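PDB 3KK7: putative cell invasion protein with MAC/Perforin domain from Bacteroides thetaiotaomicron VPI-5482, which is of unestablished function but belongs to the membrane-attack complex/perforin (MACPF) family and may take part in cell invasion. Local coordinates for residues Ile22-Arg27 / Thr434-Ile439; Met382-Ser387 / Glu421-Asn426; Pro398-Arg403 / Tyr447-Lys452. All blocks are in the same frame, centred on the assembly; numbering follows the deposited sequence.

Interaction 1. Residues Ile22-Arg27 / Thr434-Ile439; sequences IILQER and TKSNAI
At the classic beta bulge of strand 22-25, Leu24 reaches across to Ser436 and Asn437 on the near side of helix 429-443. Its CD1 methyl does most of the touching: it comes within 3.3 Å of Asn437 OD1 and lies 3.6 Å from the backbone Ser436 O. The second methyl also borders the amide, with Leu24 CD2 3.7 Å from Asn437 OD1, so the forked end of the leucine straddles one oxygen. The two side chains cross at about a right angle. Asn437 bends in from its flank of the helix with CG anti to its carbonyl carbon (chi1 -76°), and this swings the amide toward the leucine. In the bulge, Leu24 and Gln25 both face Ile451 of the neighbouring antiparallel strand 450-454. The chain turns a corner at Leu24, whose side chain is directed at the helix packed on this mixed sheet. A small residue suits Ser436, because its CB can approach to 4.1 Å from Leu24 CD1 while the buried OG bonds back to Phe432 O and Leu433 O of its own helix. With an alanine here in place of Leu24 both methyls are gone, and a gap would probably open between the bulge and the helix, leaving the Asn437 amide freer to turn. Ile379 of strand 376-386 touches both Leu24 and Ser436.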
loop_
_atom_site.group_PDB
_atom_site.type_symbol
_atom_site.label_atom_id
_atom_site.label_comp_id
_atom_site.label_asym_id
_atom_site.label_seq_id
_atom_site.Cartn_x
_atom_site.Cartn_y
_atom_site.Cartn_z
ATOM N N ILE A 22 14.627 -27.905 -17.922
ATOM C CA ILE A 22 15.894 -28.045 -18.638
ATOM C C ILE A 22 16.371 -26.671 -19.152
ATOM O O ILE A 22 15.592 -25.908 -19.747
ATOM C CB ILE A 22 15.792 -29.138 -19.756
ATOM C CG1 ILE A 22 17.172 -29.763 -20.046
ATOM C CG2 ILE A 22 15.142 -28.597 -21.019
ATOM C CD1 ILE A 22 17.627 -30.897 -19.067
ATOM N N ILE A 23 17.633 -26.335 -18.878
ATOM C CA ILE A 23 18.167 -25.049 -19.302
ATOM C C ILE A 23 18.439 -25.074 -20.801
ATOM O O ILE A 23 19.036 -26.024 -21.302
ATOM C CB ILE A 23 19.497 -24.692 -18.609
ATOM C CG1 ILE A 23 19.353 -24.680 -17.082
ATOM C CG2 ILE A 23 19.978 -23.338 -19.106
ATOM C CD1 ILE A 23 20.502 -23.950 -16.356
ATOM N N LEU A 24 18.007 -24.043 -21.517
ATOM C CA LEU A 24 18.354 -23.900 -22.931
ATOM C C LEU A 24 19.460 -22.865 -23.121
ATOM O O LEU A 24 20.167 -22.889 -24.137
ATOM C CB LEU A 24 17.130 -23.551 -23.792
ATOM C CG LEU A 24 15.983 -24.579 -23.860
ATOM C CD1 LEU A 24 15.116 -24.340 -25.106
ATOM C CD2 LEU A 24 16.499 -26.021 -23.829
ATOM N N GLN A 25 19.618 -21.966 -22.150
ATOM C CA GLN A 25 20.701 -20.979 -22.176
ATOM C C GLN A 25 21.079 -20.645 -20.741
ATOM O O GLN A 25 20.216 -20.264 -19.951
ATOM C CB GLN A 25 20.282 -19.717 -22.954
ATOM C CG GLN A 25 21.106 -18.452 -22.657
ATOM C CD GLN A 25 20.806 -17.282 -23.611
ATOM O OE1 GLN A 25 21.153 -17.333 -24.780
ATOM N NE2 GLN A 25 20.181 -16.219 -23.097
ATOM N N GLU A 26 22.357 -20.823 -20.397
ATOM C CA GLU A 26 22.861 -20.381 -19.093
ATOM C C GLU A 26 22.794 -18.851 -19.124
ATOM O O GLU A 26 22.970 -18.245 -20.188
ATOM C CB GLU A 26 24.319 -20.815 -18.855
ATOM C CG GLU A 26 24.645 -22.329 -18.977
ATOM C CD GLU A 26 24.473 -23.109 -17.665
ATOM O OE1 GLU A 26 23.351 -23.100 -17.089
ATOM O OE2 GLU A 26 25.468 -23.749 -17.236
ATOM N N ARG A 27 22.557 -18.219 -17.983
ATOM C CA ARG A 27 22.688 -16.771 -17.927
ATOM C C ARG A 27 24.123 -16.421 -18.332
ATOM O O ARG A 27 25.082 -16.971 -17.771
ATOM C CB ARG A 27 22.396 -16.244 -16.519
ATOM C CG ARG A 27 22.685 -14.751 -16.322
ATOM C CD ARG A 27 22.343 -14.317 -14.889
ATOM N NE ARG A 27 22.761 -12.938 -14.638
ATOM C CZ ARG A 27 22.126 -11.866 -15.086
ATOM N NH1 ARG A 27 21.010 -11.984 -15.795
ATOM N NH2 ARG A 27 22.609 -10.666 -14.821
ATOM N N THR A 434 11.574 -28.809 -30.618
ATOM C CA THR A 434 11.718 -27.937 -31.797
ATOM C C THR A 434 11.220 -26.509 -31.557
ATOM O O THR A 434 11.841 -25.534 -32.003
ATOM C CB THR A 434 10.931 -28.523 -33.020
ATOM O OG1 THR A 434 11.342 -29.877 -33.253
ATOM C CG2 THR A 434 11.144 -27.687 -34.295
ATOM N N LYS A 435 10.085 -26.391 -30.874
ATOM C CA LYS A 435 9.471 -25.083 -30.639
ATOM C C LYS A 435 10.216 -24.332 -29.564
ATOM O O LYS A 435 10.541 -23.159 -29.749
ATOM C CB LYS A 435 7.991 -25.208 -30.255
ATOM C CG LYS A 435 7.054 -25.297 -31.451
ATOM C CD LYS A 435 5.768 -26.049 -31.111
ATOM C CE LYS A 435 4.716 -25.871 -32.204
ATOM N NZ LYS A 435 3.919 -24.628 -31.999
ATOM N N SER A 436 10.488 -25.018 -28.455
ATOM C CA SER A 436 11.180 -24.406 -27.326
ATOM C C SER A 436 12.554 -23.901 -27.766
ATOM O O SER A 436 12.913 -22.740 -27.494
ATOM C CB SER A 436 11.264 -25.375 -26.137
ATOM O OG SER A 436 11.693 -26.656 -26.553
ATOM N N ASN A 437 13.287 -24.754 -28.492
ATOM C CA ASN A 437 14.585 -24.386 -29.032
ATOM C C ASN A 437 14.503 -23.259 -30.042
ATOM O O ASN A 437 15.433 -22.461 -30.134
ATOM C CB ASN A 437 15.281 -25.583 -29.697
ATOM C CG ASN A 437 15.867 -26.564 -28.695
ATOM O OD1 ASN A 437 16.170 -26.210 -27.549
ATOM N ND2 ASN A 437 16.047 -27.806 -29.136
ATOM N N ALA A 438 13.422 -23.209 -30.818
ATOM C CA ALA A 438 13.235 -22.140 -31.817
ATOM C C ALA A 438 12.976 -20.791 -31.128
ATOM O O ALA A 438 13.585 -19.773 -31.495
ATOM C CB ALA A 438 12.099 -22.495 -32.790
ATOM N N ILE A 439 12.099 -20.805 -30.118
ATOM C CA ILE A 439 11.832 -19.622 -29.280
ATOM C C ILE A 439 13.107 -19.149 -28.588
ATOM O O ILE A 439 13.419 -17.964 -28.591
ATOM C CB ILE A 439 10.758 -19.904 -28.205
ATOM C CG1 ILE A 439 9.372 -19.945 -28.831
ATOM C CG2 ILE A 439 10.771 -18.840 -27.130
ATOM C CD1 ILE A 439 8.332 -20.414 -27.871
#

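Interaction 2. Residues Met382-Ser387 / Glu421-Asn426; sequences MYIRKS and EELKAN
Over one face of the Arg385 guanidinium lies the CD1 methyl of Leu423, 3.3 Å above the plane and offset toward the rim. The nearest approach is to one corner of the group, Arg385 NH2 to Leu423 CD1 at 3.5 Å, and the two side chains cross at about a right angle. The nitrogens find polar partners in the first residue of the short helix and the chain just before it: NH2 forms a salt bridge with Asp420 OD1 and a hydrogen bond with Gln418 O, while NH1 bonds to Ala416 O. These bonds probably fix its rotation, so that a flat face is offered to the leucine. Within the strand itself, the backbone N of Arg385 stands 4.1 Å above the centre of one face of the Tyr383 ring. The first torsion of Arg385 places CG between N and the carbonyl carbon (chi1 57°), and from CG to NE the chain runs extended, bridging from strand to helix. Leucine suits its place because its two branches divide the work: CD1 takes the arginine, and Leu423 CD2 meets Ile384 CG1 at a looser 4.4 Å. Ile384 and Arg385 form a classic beta bulge opposite Leu393. Helix 420-424 packs beside the far end of the antiparallel pair 376-386 and 392-401, and Asn426 ND2 bonds to Tyr394 O just before helix 429-443 begins.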
loop_
_atom_site.group_PDB
_atom_site.type_symbol
_atom_site.label_atom_id
_atom_site.label_comp_id
_atom_site.label_asym_id
_atom_site.label_seq_id
_atom_site.Cartn_x
_atom_site.Cartn_y
_atom_site.Cartn_z
HETATM N N MSE A 382 0.827 -22.923 -21.997
HETATM C CA MSE A 382 -0.302 -22.061 -21.626
HETATM C C MSE A 382 -1.600 -22.715 -22.070
HETATM O O MSE A 382 -1.743 -23.117 -23.224
HETATM C CB MSE A 382 -0.174 -20.686 -22.281
HETATM C CG MSE A 382 -1.216 -19.662 -21.865
HETATM SE SE MSE A 382 -1.103 -18.130 -23.076
HETATM C CE MSE A 382 -3.015 -17.694 -23.308
ATOM N N TYR A 383 -2.527 -22.836 -21.127
ATOM C CA TYR A 383 -3.805 -23.475 -21.373
ATOM C C TYR A 383 -4.601 -22.641 -22.355
ATOM O O TYR A 383 -4.630 -21.417 -22.243
ATOM C CB TYR A 383 -4.575 -23.614 -20.060
ATOM C CG TYR A 383 -5.913 -24.283 -20.225
ATOM C CD1 TYR A 383 -5.995 -25.636 -20.534
ATOM C CD2 TYR A 383 -7.098 -23.565 -20.096
ATOM C CE1 TYR A 383 -7.221 -26.266 -20.700
ATOM C CE2 TYR A 383 -8.331 -24.193 -20.257
ATOM C CZ TYR A 383 -8.380 -25.546 -20.556
ATOM O OH TYR A 383 -9.588 -26.181 -20.709
ATOM N N ILE A 384 -5.222 -23.299 -23.328
ATOM C CA ILE A 384 -6.018 -22.604 -24.342
ATOM C C ILE A 384 -7.468 -23.049 -24.236
ATOM O O ILE A 384 -8.338 -22.227 -23.957
ATOM C CB ILE A 384 -5.499 -22.822 -25.799
ATOM C CG1 ILE A 384 -4.066 -22.312 -25.952
ATOM C CG2 ILE A 384 -6.407 -22.093 -26.803
ATOM C CD1 ILE A 384 -3.911 -20.794 -25.748
ATOM N N ARG A 385 -7.731 -24.339 -24.450
ATOM C CA ARG A 385 -9.096 -24.859 -24.347
ATOM C C ARG A 385 -9.128 -26.370 -24.197
ATOM O O ARG A 385 -8.086 -27.033 -24.306
ATOM C CB ARG A 385 -9.905 -24.465 -25.585
ATOM C CG ARG A 385 -9.291 -24.920 -26.914
ATOM C CD ARG A 385 -10.325 -24.915 -28.029
ATOM N NE ARG A 385 -9.805 -25.546 -29.244
ATOM C CZ ARG A 385 -9.043 -24.936 -30.150
ATOM N NH1 ARG A 385 -8.683 -23.655 -30.004
ATOM N NH2 ARG A 385 -8.634 -25.618 -31.217
ATOM N N LYS A 386 -10.332 -26.892 -23.943
ATOM C CA LYS A 386 -10.610 -28.333 -23.943
ATOM C C LYS A 386 -11.056 -28.780 -25.325
ATOM O O LYS A 386 -11.884 -28.126 -25.948
ATOM C CB LYS A 386 -11.722 -28.714 -22.940
ATOM C CG LYS A 386 -11.336 -28.503 -21.494
ATOM C CD LYS A 386 -11.948 -29.505 -20.505
ATOM C CE LYS A 386 -11.142 -29.424 -19.175
ATOM N NZ LYS A 386 -11.886 -29.916 -17.970
ATOM N N SER A 387 -10.529 -29.920 -25.766
ATOM C CA SER A 387 -10.945 -30.538 -27.016
ATOM C C SER A 387 -12.371 -31.037 -26.877
ATOM O O SER A 387 -12.920 -31.063 -25.781
ATOM C CB SER A 387 -10.009 -31.710 -27.394
ATOM O OG SER A 387 -10.286 -32.899 -26.665
ATOM N N GLU A 421 -5.746 -30.694 -33.242
ATOM C CA GLU A 421 -4.615 -31.633 -33.426
ATOM C C GLU A 421 -3.257 -30.946 -33.401
ATOM O O GLU A 421 -2.274 -31.527 -32.947
ATOM C CB GLU A 421 -4.780 -32.470 -34.709
ATOM C CG GLU A 421 -5.814 -33.627 -34.588
ATOM C CD GLU A 421 -7.273 -33.151 -34.366
ATOM O OE1 GLU A 421 -7.593 -31.977 -34.671
ATOM O OE2 GLU A 421 -8.106 -33.958 -33.885
ATOM N N GLU A 422 -3.209 -29.706 -33.873
ATOM C CA GLU A 422 -1.988 -28.909 -33.802
ATOM C C GLU A 422 -1.589 -28.640 -32.350
ATOM O O GLU A 422 -0.465 -28.940 -31.931
ATOM C CB GLU A 422 -2.177 -27.585 -34.529
ATOM C CG GLU A 422 -2.396 -27.729 -36.024
ATOM C CD GLU A 422 -2.658 -26.393 -36.698
ATOM O OE1 GLU A 422 -2.273 -25.348 -36.109
ATOM O OE2 GLU A 422 -3.240 -26.388 -37.813
ATOM N N LEU A 423 -2.526 -28.080 -31.590
ATOM C CA LEU A 423 -2.313 -27.776 -30.169
ATOM C C LEU A 423 -1.933 -29.019 -29.360
ATOM O O LEU A 423 -1.045 -28.956 -28.513
ATOM C CB LEU A 423 -3.562 -27.101 -29.563
ATOM C CG LEU A 423 -3.982 -25.719 -30.108
ATOM C CD1 LEU A 423 -5.436 -25.414 -29.772
ATOM C CD2 LEU A 423 -3.068 -24.604 -29.593
ATOM N N LYS A 424 -2.593 -30.138 -29.637
ATOM C CA LYS A 424 -2.269 -31.423 -28.996
ATOM C C LYS A 424 -0.837 -31.905 -29.314
ATOM O O LYS A 424 -0.235 -32.657 -28.530
ATOM C CB LYS A 424 -3.296 -32.487 -29.419
ATOM C CG LYS A 424 -3.134 -33.849 -28.744
ATOM C CD LYS A 424 -4.362 -34.727 -28.995
ATOM C CE LYS A 424 -4.143 -36.187 -28.601
ATOM N NZ LYS A 424 -5.384 -36.978 -28.805
ATOM N N ALA A 425 -0.305 -31.477 -30.463
ATOM C CA ALA A 425 1.068 -31.811 -30.865
ATOM C C ALA A 425 2.129 -31.079 -30.026
ATOM O O ALA A 425 3.303 -31.451 -30.064
ATOM C CB ALA A 425 1.280 -31.537 -32.360
ATOM N N ASN A 426 1.719 -30.045 -29.281
ATOM C CA ASN A 426 2.611 -29.395 -28.326
ATOM C C ASN A 426 2.888 -30.292 -27.101
ATOM O O ASN A 426 3.815 -30.018 -26.316
ATOM C CB ASN A 426 2.037 -28.043 -27.877
ATOM C CG ASN A 426 1.979 -27.009 -29.004
ATOM O OD1 ASN A 426 2.876 -26.940 -29.834
ATOM N ND2 ASN A 426 0.928 -26.185 -29.015
#

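Interaction 3. Residues Pro398-Arg403 / Tyr447-Lys452; sequences PVLNTR and YQLKIK
Apolar contact alone joins these two segments, and Leu400 CD1 makes the closest approaches. This methyl lies 4.0 Å from Leu449 CD2, branch end against branch end, and 4.3 Å from Tyr447 CE2, which it approaches obliquely to the ring. Leu400 gets there with CG anti to the backbone N (chi1 178°), which carries its fork out from strand 392-401. Leu449 meets it crosswise, the side chains at about a right angle, with its CG in the crowded position between N and the carbonyl carbon (chi1 37°). All three residues are buried. Leucines suit such a place because their branched ends can pack in several directions at once, and the tyrosine adds ring carbons, such as CE2, to the same apolar cluster.

Strand 392-401, which carries Leu400, and strand 450-454, which the loop of Tyr447 and Leu449 leads into, are not partners in the mixed sheet. Strand 376-386 runs between them, antiparallel to 392-401 and parallel to 450-454, so the side chains meet across an intervening strand. That strand contributes Ile377, which touches both Tyr447 and Leu449, and Phe410 of strand 407-411 also packs on Tyr447, so four strands of the sheet, or the approaches to them, send apolar groups to this cluster.

Polar interactions are left to the backbone and to residues beside the cluster. Backbone bonds pair Leu400 with Leu408 on strand 407-411, fixing the strand from which its side chain projects, while the carbonyl oxygens of Tyr447 and Leu449 are both acceptors for Gln25 NE2, whose amide thereby clasps the loop leading into strand 450-454.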
loop_
_atom_site.group_PDB
_atom_site.type_symbol
_atom_site.label_atom_id
_atom_site.label_comp_id
_atom_site.label_asym_id
_atom_site.label_seq_id
_atom_site.Cartn_x
_atom_site.Cartn_y
_atom_site.Cartn_z
ATOM N N PRO A 398 6.867 -18.379 -24.301
ATOM C CA PRO A 398 7.914 -17.834 -23.454
ATOM C C PRO A 398 7.290 -16.921 -22.414
ATOM O O PRO A 398 6.423 -16.122 -22.761
ATOM C CB PRO A 398 8.767 -17.028 -24.428
ATOM C CG PRO A 398 7.852 -16.640 -25.508
ATOM C CD PRO A 398 6.765 -17.649 -25.577
ATOM N N VAL A 399 7.712 -17.054 -21.154
ATOM C CA VAL A 399 7.212 -16.208 -20.069
ATOM C C VAL A 399 8.392 -15.531 -19.383
ATOM O O VAL A 399 9.211 -16.189 -18.764
ATOM C CB VAL A 399 6.396 -17.024 -19.034
ATOM C CG1 VAL A 399 5.912 -16.128 -17.920
ATOM C CG2 VAL A 399 5.207 -17.705 -19.683
ATOM N N LEU A 400 8.485 -14.206 -19.492
ATOM C CA LEU A 400 9.534 -13.463 -18.789
ATOM C C LEU A 400 9.173 -13.322 -17.318
ATOM O O LEU A 400 8.143 -12.734 -16.985
ATOM C CB LEU A 400 9.696 -12.083 -19.396
ATOM C CG LEU A 400 10.729 -11.177 -18.719
ATOM C CD1 LEU A 400 12.169 -11.731 -18.878
ATOM C CD2 LEU A 400 10.565 -9.761 -19.277
ATOM N N ASN A 401 10.005 -13.886 -16.446
ATOM C CA ASN A 401 9.890 -13.671 -15.006
ATOM C C ASN A 401 10.709 -12.435 -14.653
ATOM O O ASN A 401 11.925 -12.433 -14.878
ATOM C CB ASN A 401 10.354 -14.885 -14.188
ATOM C CG ASN A 401 9.269 -15.978 -14.076
ATOM O OD1 ASN A 401 8.869 -16.360 -12.972
ATOM N ND2 ASN A 401 8.787 -16.474 -15.226
ATOM N N THR A 402 10.047 -11.397 -14.120
ATOM C CA THR A 402 10.708 -10.131 -13.813
ATOM C C THR A 402 11.467 -10.216 -12.500
ATOM O O THR A 402 11.377 -11.204 -11.803
ATOM C CB THR A 402 9.691 -8.962 -13.748
ATOM O OG1 THR A 402 8.854 -9.089 -12.584
ATOM C CG2 THR A 402 8.832 -8.932 -15.006
ATOM N N ARG A 403 12.188 -9.161 -12.156
ATOM C CA ARG A 403 12.895 -9.076 -10.891
ATOM C C ARG A 403 11.964 -9.220 -9.687
ATOM O O ARG A 403 12.336 -9.765 -8.621
ATOM C CB ARG A 403 13.588 -7.723 -10.772
ATOM C CG ARG A 403 14.764 -7.502 -11.712
ATOM C CD ARG A 403 15.527 -6.245 -11.297
ATOM N NE ARG A 403 14.740 -5.044 -11.542
ATOM C CZ ARG A 403 14.897 -3.866 -10.928
ATOM N NH1 ARG A 403 14.097 -2.855 -11.244
ATOM N NH2 ARG A 403 15.826 -3.681 -10.003
ATOM N N TYR A 447 17.894 -11.243 -25.322
ATOM C CA TYR A 447 18.016 -11.469 -23.877
ATOM C C TYR A 447 19.146 -12.455 -23.616
ATOM O O TYR A 447 19.194 -13.520 -24.242
ATOM C CB TYR A 447 16.753 -12.105 -23.314
ATOM C CG TYR A 447 15.484 -11.294 -23.372
ATOM C CD1 TYR A 447 14.641 -11.340 -24.484
ATOM C CD2 TYR A 447 15.074 -10.550 -22.280
ATOM C CE1 TYR A 447 13.436 -10.606 -24.506
ATOM C CE2 TYR A 447 13.881 -9.824 -22.298
ATOM C CZ TYR A 447 13.076 -9.853 -23.400
ATOM O OH TYR A 447 11.912 -9.130 -23.372
ATOM N N GLN A 448 20.017 -12.108 -22.669
ATOM C CA GLN A 448 21.178 -12.928 -22.294
ATOM C C GLN A 448 21.025 -13.551 -20.900
ATOM O O GLN A 448 22.017 -13.957 -20.271
ATOM C CB GLN A 448 22.436 -12.068 -22.304
ATOM C CG GLN A 448 22.988 -11.754 -23.680
ATOM C CD GLN A 448 24.417 -11.260 -23.589
ATOM O OE1 GLN A 448 24.785 -10.570 -22.632
ATOM N NE2 GLN A 448 25.237 -11.623 -24.566
ATOM N N LEU A 449 19.783 -13.613 -20.422
ATOM C CA LEU A 449 19.486 -14.181 -19.119
ATOM C C LEU A 449 19.212 -15.679 -19.267
ATOM O O LEU A 449 19.137 -16.201 -20.376
ATOM C CB LEU A 449 18.309 -13.449 -18.466
ATOM C CG LEU A 449 17.112 -12.943 -19.282
ATOM C CD1 LEU A 449 16.430 -14.038 -20.132
ATOM C CD2 LEU A 449 16.111 -12.282 -18.313
ATOM N N LYS A 450 19.103 -16.364 -18.134
ATOM C CA LYS A 450 18.755 -17.771 -18.104
ATOM C C LYS A 450 17.440 -17.973 -18.870
ATOM O O LYS A 450 16.443 -17.340 -18.566
ATOM C CB LYS A 450 18.611 -18.237 -16.646
ATOM C CG LYS A 450 18.395 -19.753 -16.421
ATOM C CD LYS A 450 17.662 -20.078 -15.078
ATOM C CE LYS A 450 18.558 -20.031 -13.818
ATOM N NZ LYS A 450 17.736 -20.236 -12.577
ATOM N N ILE A 451 17.478 -18.808 -19.903
ATOM C CA ILE A 451 16.286 -19.263 -20.598
ATOM C C ILE A 451 16.181 -20.759 -20.297
ATOM O O ILE A 451 17.174 -21.506 -20.418
ATOM C CB ILE A 451 16.377 -19.045 -22.129
ATOM C CG1 ILE A 451 16.661 -17.578 -22.438
ATOM C CG2 ILE A 451 15.105 -19.530 -22.824
ATOM C CD1 ILE A 451 16.793 -17.288 -23.901
ATOM N N LYS A 452 14.997 -21.188 -19.875
ATOM C CA LYS A 452 14.750 -22.592 -19.605
ATOM C C LYS A 452 13.419 -22.979 -20.211
ATOM O O LYS A 452 12.637 -22.116 -20.584
ATOM C CB LYS A 452 14.779 -22.882 -18.109
ATOM C CG LYS A 452 14.070 -21.863 -17.221
ATOM C CD LYS A 452 13.537 -22.516 -15.925
ATOM C CE LYS A 452 13.840 -21.699 -14.656
ATOM N NZ LYS A 452 12.921 -22.052 -13.521
#

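Overall arrangement
Strand 22-25, near the N terminus, packs against helix 429-443, about 400 residues on, in interaction 1, which closes the longest loop of the three. Interaction 2 closes a short loop of 33 residues lying wholly within that span, tying the end of strand 376-386 to helix 420-424. Interaction 3 starts inside both spans and ends beyond them, so it crosses each. All three reach one mixed sheet. Interactions 1 and 3 meet directly: Leu24 N lies 2.9 Å from Ile451 O, a probable hydrogen bond between neighbouring strands. Interactions 1 and 2 touch where Lys435 of helix 429-443 packs on Asn426, just after helix 420-424, whereas the nearest atoms of interactions 2 and 3 are about 7 Å apart.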